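Local coordinates for protein enoyl-CoA hydratase (Geobacillus kaustophilus, PDB 2PPY) that probably catalyses the hydration of trans-2-enoyl-CoA thioesters, a step of fatty acid beta-oxidation, at residues K7-L11 against D33-E39; C90-D95 against G147-R153; A106-G110 against Q190-R194. All coordinates share one frame; numbering follows the deposited sequence.

Contact 1: residues K7-L11 against D33-E39; sequences KKQYL and DLEFYKE
Y10 packs on D33, E35 and F36, setting a β-hairpin turn, which joins strands 4-7 and 11-16 of the crotonase-like fold, against the first turn of helix 34-48. The Y10 ring lies over this turn, with F36 N 4.1 Å above its plane and close to its centre, so one aromatic face covers backbone that a small side chain could not reach. With CG turned anti to its own carbonyl carbon (chi1 -67°), Y10 directs its ring at the helix start. The E35 side chain runs across that of Y10, its CG 3.3 Å from Y10 CE2, so the methylene part of the glutamate makes the contact while its carboxylate turns away to a weak salt bridge with K38. Y10 N donates to E39 OE1 at 3.2 Å, although the place of that carboxylate oxygen is doubtful. K8, poorly ordered, contributes mainly its aliphatic chain; K8 NZ stays 4.4 Å from E39 OE2, an opposite charge nearby but no salt bridge. Deeper in, Y10 CB lies 3.9 Å from F36 CD1, at the edge of the phenylalanine ring, whose apolar character suits a buried place that also touches I26, L24 and M119. With an alanine at Y10, the backbone at F36 and the E35 methylenes would probably lose the ring that covers them. D33 suits the N-cap because its short carboxylate reaches back to the helix: F36 N donates to D33 OD1 at 2.8 Å, nearly along the C-O axis.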
# COMPACT_ATOMS: atom_id res chain seq x y z
N LYS A 7 22.79 34.47 7.55
CA LYS A 7 23.88 33.52 7.31
C LYS A 7 24.36 32.72 8.51
O LYS A 7 24.19 33.11 9.66
CB LYS A 7 25.07 34.27 6.72
CG LYS A 7 24.69 35.33 5.70
CD LYS A 7 25.80 36.34 5.50
CE LYS A 7 25.34 37.50 4.64
NZ LYS A 7 26.35 38.59 4.56
N LYS A 8 24.98 31.58 8.20
CA LYS A 8 25.56 30.68 9.19
C LYS A 8 26.92 30.29 8.61
O LYS A 8 27.42 30.98 7.71
CB LYS A 8 24.69 29.44 9.40
CG LYS A 8 23.45 29.70 10.25
CD LYS A 8 22.75 28.41 10.64
CE LYS A 8 21.63 28.67 11.64
NZ LYS A 8 20.96 27.42 12.09
N GLN A 9 27.53 29.22 9.10
CA GLN A 9 28.83 28.83 8.58
C GLN A 9 28.79 27.79 7.46
O GLN A 9 29.68 27.77 6.61
CB GLN A 9 29.73 28.31 9.71
CG GLN A 9 29.08 27.33 10.66
CD GLN A 9 30.08 26.69 11.60
OE1 GLN A 9 31.13 27.27 11.89
NE2 GLN A 9 29.77 25.50 12.09
N TYR A 10 27.76 26.96 7.45
CA TYR A 10 27.63 25.92 6.43
C TYR A 10 26.76 26.36 5.26
O TYR A 10 26.91 25.87 4.14
CB TYR A 10 27.04 24.65 7.04
CG TYR A 10 27.92 23.96 8.04
CD1 TYR A 10 28.94 23.10 7.63
CD2 TYR A 10 27.73 24.14 9.41
CE1 TYR A 10 29.73 22.43 8.56
CE2 TYR A 10 28.52 23.48 10.34
CZ TYR A 10 29.51 22.62 9.91
OH TYR A 10 30.29 21.96 10.84
N LEU A 11 25.84 27.28 5.52
CA LEU A 11 24.94 27.73 4.48
C LEU A 11 24.37 29.10 4.78
O LEU A 11 24.41 29.57 5.91
CB LEU A 11 23.80 26.70 4.32
CG LEU A 11 22.33 26.96 4.70
CD1 LEU A 11 21.61 25.62 4.73
CD2 LEU A 11 22.19 27.62 6.05
N ASP A 33 28.39 17.16 7.33
CA ASP A 33 28.42 16.43 8.60
C ASP A 33 27.05 16.62 9.26
O ASP A 33 26.12 17.10 8.63
CB ASP A 33 29.51 16.98 9.52
CG ASP A 33 29.41 18.47 9.74
OD1 ASP A 33 28.30 19.03 9.60
OD2 ASP A 33 30.44 19.09 10.07
N LEU A 34 26.94 16.26 10.54
CA LEU A 34 25.67 16.40 11.24
C LEU A 34 25.26 17.85 11.41
O LEU A 34 24.10 18.20 11.22
CB LEU A 34 25.72 15.71 12.61
CG LEU A 34 24.46 15.83 13.48
CD1 LEU A 34 23.24 15.36 12.68
CD2 LEU A 34 24.62 15.01 14.75
N GLU A 35 26.22 18.70 11.76
CA GLU A 35 25.93 20.11 11.97
C GLU A 35 25.34 20.76 10.71
O GLU A 35 24.47 21.63 10.81
CB GLU A 35 27.21 20.84 12.39
CG GLU A 35 26.98 22.24 12.93
CD GLU A 35 26.02 22.27 14.11
OE1 GLU A 35 26.25 21.52 15.09
OE2 GLU A 35 25.05 23.05 14.06
N PHE A 36 25.80 20.35 9.53
CA PHE A 36 25.26 20.92 8.30
C PHE A 36 23.77 20.64 8.22
O PHE A 36 22.98 21.55 7.97
CB PHE A 36 25.92 20.32 7.06
CG PHE A 36 25.11 20.55 5.80
CD1 PHE A 36 24.95 21.84 5.29
CD2 PHE A 36 24.46 19.50 5.17
CE1 PHE A 36 24.14 22.07 4.17
CE2 PHE A 36 23.64 19.72 4.06
CZ PHE A 36 23.49 21.01 3.56
N TYR A 37 23.40 19.38 8.40
CA TYR A 37 21.99 19.00 8.33
C TYR A 37 21.15 19.64 9.41
O TYR A 37 19.96 19.88 9.20
CB TYR A 37 21.86 17.48 8.35
CG TYR A 37 21.60 16.91 6.97
CD1 TYR A 37 20.37 17.08 6.35
CD2 TYR A 37 22.61 16.26 6.26
CE1 TYR A 37 20.14 16.63 5.05
CE2 TYR A 37 22.40 15.80 4.96
CZ TYR A 37 21.15 15.98 4.36
OH TYR A 37 20.93 15.52 3.08
N LYS A 38 21.76 19.93 10.55
CA LYS A 38 21.02 20.59 11.63
C LYS A 38 20.67 22.00 11.16
O LYS A 38 19.59 22.51 11.45
CB LYS A 38 21.87 20.62 12.91
CG LYS A 38 22.07 19.23 13.50
CD LYS A 38 23.14 19.19 14.58
CE LYS A 38 22.76 20.01 15.80
NZ LYS A 38 23.80 19.90 16.85
N GLU A 39 21.58 22.61 10.39
CA GLU A 39 21.33 23.95 9.87
C GLU A 39 20.34 23.90 8.70
O GLU A 39 19.47 24.75 8.59
CB GLU A 39 22.64 24.60 9.39
CG GLU A 39 23.70 24.76 10.47
CD GLU A 39 24.76 25.79 10.10
OE1 GLU A 39 25.24 25.76 8.95
OE2 GLU A 39 25.11 26.62 10.96

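Contact 2: residues C90-D95 against G147-R153; sequences CNETLD and GTGGTQR
Helix 80-99 of the crotonase-like fold meets the glycine-rich loop that leads into helix 150-158, N91 and T148 being nearest in backbone. The N91 amide bonds the loop backbone: ND2 donates to G147 O at 3.0 Å, with an N-H...O angle of 167°, the acceptor close to the amide plane and the donor on a lone pair in the carbonyl plane. Asparagine fits because its other end is an acceptor, and OD1 lies 3.0 Å from a water. That water accepts from R153 NH1 at 2.7 Å and can also donate to D95 OD1, though more acceptors surround it than its two protons can serve. R153 itself bonds D95: NH2 gives a hydrogen to OD1 at 2.8 Å within a salt bridge, near the guanidinium plane, the carboxylate and guanidinium planes lying 42° apart. The arginine chain, extended from CG to NE, runs from the new helix back past the loop to the aspartate, a span that suits a long residue; pairing the two charges probably makes their burial tolerable. Beside this polar network T148 turns CG2 into an apolar niche, 3.7 Å from L94 CD1 and 3.8 Å from C90 CB, while its backbone N is held by E118. G149, with a positive phi, has no room for a side chain: a CB would press on the carbonyl oxygen of T148 and run into R153 NH1. E234 of a third subunit accepts from G149 N and T151 OG1, so the loop faces a subunit interface. G149 thus stands at the N-cap position of helix 150-158, in the glycine turn that starts this helix against helix 80-99 in the crotonase-like fold.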
# COMPACT_ATOMS: atom_id res chain seq x y z
N CYS A 90 19.27 12.85 8.98
CA CYS A 90 19.41 13.40 7.63
C CYS A 90 18.20 13.02 6.78
O CYS A 90 17.66 13.86 6.06
CB CYS A 90 20.69 12.86 6.97
SG CYS A 90 22.21 13.40 7.76
N ASN A 91 17.78 11.77 6.87
CA ASN A 91 16.63 11.29 6.11
C ASN A 91 15.35 12.03 6.50
O ASN A 91 14.61 12.49 5.63
CB ASN A 91 16.44 9.78 6.30
CG ASN A 91 17.32 8.96 5.39
OD1 ASN A 91 17.33 9.18 4.18
ND2 ASN A 91 18.06 8.01 5.95
N GLU A 92 15.10 12.16 7.79
CA GLU A 92 13.91 12.86 8.26
C GLU A 92 13.95 14.31 7.80
O GLU A 92 12.91 14.91 7.51
CB GLU A 92 13.82 12.78 9.79
CG GLU A 92 13.71 11.35 10.31
CD GLU A 92 13.53 11.27 11.82
OE1 GLU A 92 14.14 12.09 12.53
OE2 GLU A 92 12.79 10.38 12.29
N THR A 93 15.15 14.88 7.73
CA THR A 93 15.28 16.26 7.28
C THR A 93 14.86 16.33 5.81
O THR A 93 14.03 17.16 5.43
CB THR A 93 16.72 16.77 7.43
OG1 THR A 93 17.08 16.78 8.82
CG2 THR A 93 16.85 18.19 6.86
N LEU A 94 15.43 15.45 5.00
CA LEU A 94 15.09 15.44 3.58
C LEU A 94 13.60 15.14 3.40
O LEU A 94 12.96 15.70 2.51
CB LEU A 94 15.93 14.40 2.84
CG LEU A 94 17.44 14.67 2.75
CD1 LEU A 94 18.07 13.70 1.75
CD2 LEU A 94 17.71 16.12 2.30
N ASP A 95 13.04 14.28 4.25
CA ASP A 95 11.62 13.94 4.15
C ASP A 95 10.70 15.16 4.30
O ASP A 95 9.61 15.19 3.73
CB ASP A 95 11.22 12.90 5.21
CG ASP A 95 11.95 11.58 5.07
OD1 ASP A 95 12.35 11.22 3.94
OD2 ASP A 95 12.12 10.89 6.10
N GLY A 147 22.44 5.48 1.66
CA GLY A 147 21.56 5.39 2.81
C GLY A 147 20.77 6.60 3.25
O GLY A 147 20.15 6.58 4.32
N THR A 148 20.78 7.66 2.46
CA THR A 148 20.00 8.83 2.82
C THR A 148 18.86 8.97 1.81
O THR A 148 18.60 10.05 1.28
CB THR A 148 20.85 10.13 2.83
OG1 THR A 148 22.08 9.88 3.52
CG2 THR A 148 20.11 11.24 3.56
N GLY A 149 18.18 7.85 1.53
CA GLY A 149 17.07 7.86 0.60
C GLY A 149 17.42 7.62 -0.86
O GLY A 149 16.54 7.47 -1.71
N GLY A 150 18.71 7.56 -1.16
CA GLY A 150 19.15 7.35 -2.53
C GLY A 150 18.61 6.13 -3.26
O GLY A 150 18.09 6.26 -4.37
N THR A 151 18.74 4.94 -2.67
CA THR A 151 18.27 3.71 -3.32
C THR A 151 16.77 3.76 -3.60
O THR A 151 16.31 3.32 -4.65
CB THR A 151 18.55 2.43 -2.47
OG1 THR A 151 17.72 2.43 -1.30
CG2 THR A 151 20.01 2.36 -2.06
N GLN A 152 16.02 4.31 -2.66
CA GLN A 152 14.57 4.39 -2.78
C GLN A 152 14.04 5.48 -3.71
O GLN A 152 13.19 5.21 -4.56
CB GLN A 152 13.96 4.54 -1.38
CG GLN A 152 14.29 3.36 -0.46
CD GLN A 152 14.06 2.01 -1.14
OE1 GLN A 152 15.00 1.24 -1.34
NE2 GLN A 152 12.82 1.73 -1.50
N ARG A 153 14.54 6.71 -3.56
CA ARG A 153 14.06 7.79 -4.42
C ARG A 153 14.55 7.64 -5.86
O ARG A 153 13.81 7.96 -6.79
CB ARG A 153 14.47 9.15 -3.84
CG ARG A 153 13.77 9.51 -2.52
CD ARG A 153 13.80 11.02 -2.26
NE ARG A 153 13.01 11.40 -1.09
CZ ARG A 153 13.42 11.29 0.17
NH1 ARG A 153 14.63 10.81 0.43
NH2 ARG A 153 12.61 11.63 1.16
O HOH W 1 14.96 10.66 3.12

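Contact 3: residues A106-G110 against Q190-R194; sequences ACLEG and QAETR
C107 opens the contact between the end of strand 103-108, in the central sheet of the crotonase-like fold, and the start of helix 193-205: its SG meets T193 CG2 at 3.8 Å. The sulfur stands anti to its own backbone N (chi1 -173°), which brings it against the methyl of T193 and the CA of R194; a small, weakly polar side chain fits between strand and helix here. L108 points its side chain to the other side, onto F66 and M128, and lends only backbone, its carbonyl oxygen lying near the same T193 methyl. E109, just beyond the strand, does most of the work. Its extended chain slides past T193 in the opposite direction, CG 3.7 Å from T193 CG2, and so carries the carboxylate to R194. There R194 NE donates to E109 OE1 at 2.8 Å, almost straight at 171° and in the guanidinium plane, onto the syn lone pair of the acid, although the two planes are turned 47° apart. A glutamate is long enough for this reach, and the arginine has a second acid, since its NH2 forms a salt bridge with D61. E109 OE2 accepts from a water at 2.6 Å, which also accepts from R194 N and donates to Q190 O, tying the acid to the helix start. T193 OG1 donates to Q190 O too. Q190 bends at its second torsion and spreads its amide between two partners: OE1 takes a hydrogen from E131 N, while NE2 gives one to E109 O at 3.0 Å, tilted out of both the carbonyl and the amide plane.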
# COMPACT_ATOMS: atom_id res chain seq x y z
N ALA A 106 16.37 22.03 -6.94
CA ALA A 106 17.80 21.84 -6.75
C ALA A 106 18.50 22.43 -7.97
O ALA A 106 18.30 21.97 -9.09
CB ALA A 106 18.12 20.36 -6.64
N CYS A 107 19.30 23.47 -7.75
CA CYS A 107 20.03 24.10 -8.85
C CYS A 107 21.41 23.46 -8.91
O CYS A 107 22.31 23.83 -8.15
CB CYS A 107 20.17 25.61 -8.60
SG CYS A 107 20.88 26.52 -10.00
N LEU A 108 21.57 22.50 -9.81
CA LEU A 108 22.83 21.78 -9.93
C LEU A 108 23.80 22.40 -10.94
O LEU A 108 23.59 22.34 -12.15
CB LEU A 108 22.53 20.32 -10.29
CG LEU A 108 21.49 19.65 -9.38
CD1 LEU A 108 21.20 18.24 -9.89
CD2 LEU A 108 22.00 19.60 -7.94
N GLU A 109 24.88 22.98 -10.42
CA GLU A 109 25.89 23.61 -11.26
C GLU A 109 27.23 22.89 -11.22
O GLU A 109 28.15 23.24 -11.95
CB GLU A 109 26.09 25.07 -10.84
CG GLU A 109 24.93 25.98 -11.20
CD GLU A 109 25.09 27.38 -10.64
OE1 GLU A 109 24.96 27.54 -9.41
OE2 GLU A 109 25.36 28.31 -11.43
N GLY A 110 27.33 21.88 -10.36
CA GLY A 110 28.57 21.13 -10.25
C GLY A 110 28.30 19.67 -9.95
O GLY A 110 27.17 19.21 -10.02
N GLN A 190 25.43 26.00 -19.04
CA GLN A 190 26.14 26.25 -17.79
C GLN A 190 26.05 27.67 -17.21
O GLN A 190 25.58 27.86 -16.08
CB GLN A 190 27.61 25.87 -17.94
CG GLN A 190 28.38 25.73 -16.63
CD GLN A 190 27.84 24.61 -15.74
OE1 GLN A 190 27.49 23.53 -16.22
NE2 GLN A 190 27.79 24.86 -14.43
N ALA A 191 26.50 28.67 -17.96
CA ALA A 191 26.49 30.04 -17.48
C ALA A 191 25.11 30.67 -17.28
O ALA A 191 25.00 31.76 -16.74
CB ALA A 191 27.33 30.92 -18.41
N GLU A 192 24.07 29.97 -17.71
CA GLU A 192 22.71 30.48 -17.58
C GLU A 192 21.87 29.67 -16.59
O GLU A 192 20.69 29.95 -16.40
CB GLU A 192 22.03 30.47 -18.95
CG GLU A 192 22.74 31.28 -20.01
CD GLU A 192 22.27 30.93 -21.41
OE1 GLU A 192 21.05 30.95 -21.65
OE2 GLU A 192 23.14 30.65 -22.27
N THR A 193 22.49 28.68 -15.97
CA THR A 193 21.78 27.81 -15.03
C THR A 193 21.06 28.53 -13.90
O THR A 193 19.86 28.33 -13.70
CB THR A 193 22.74 26.75 -14.45
OG1 THR A 193 23.29 25.99 -15.53
CG2 THR A 193 22.00 25.81 -13.51
N ARG A 194 21.78 29.37 -13.17
CA ARG A 194 21.18 30.12 -12.07
C ARG A 194 20.12 31.07 -12.59
O ARG A 194 19.05 31.22 -11.99
CB ARG A 194 22.24 30.92 -11.32
CG ARG A 194 23.18 30.09 -10.49
CD ARG A 194 23.85 30.95 -9.44
NE ARG A 194 24.70 30.15 -8.56
CZ ARG A 194 25.25 30.61 -7.44
NH1 ARG A 194 25.04 31.87 -7.07
NH2 ARG A 194 26.00 29.81 -6.70
O HOH W 2 24.78 29.46 -13.72

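All three contacts belong to one crotonase-like domain. Contact 1 closes first along the chain, before contacts 2 and 3, whose segments alternate: helix 80-99 of contact 2 is followed along the chain by strand 103-108 of contact 3, and their partners follow later in the same order. Contacts 1 and 2 have centres 17 Å apart and touch through Y37, so helices 34-48 and 80-99 pack on each other there. The centre of contact 3 is 22 Å from that of contact 1. Contacts 2 and 3 lie on opposite sides of the chain's centre, nearest atoms about 10 Å apart. Early hairpin, helix packing and the end of an inner strand of the central sheet are thus joined separately, with contact 2 alone facing the third subunit.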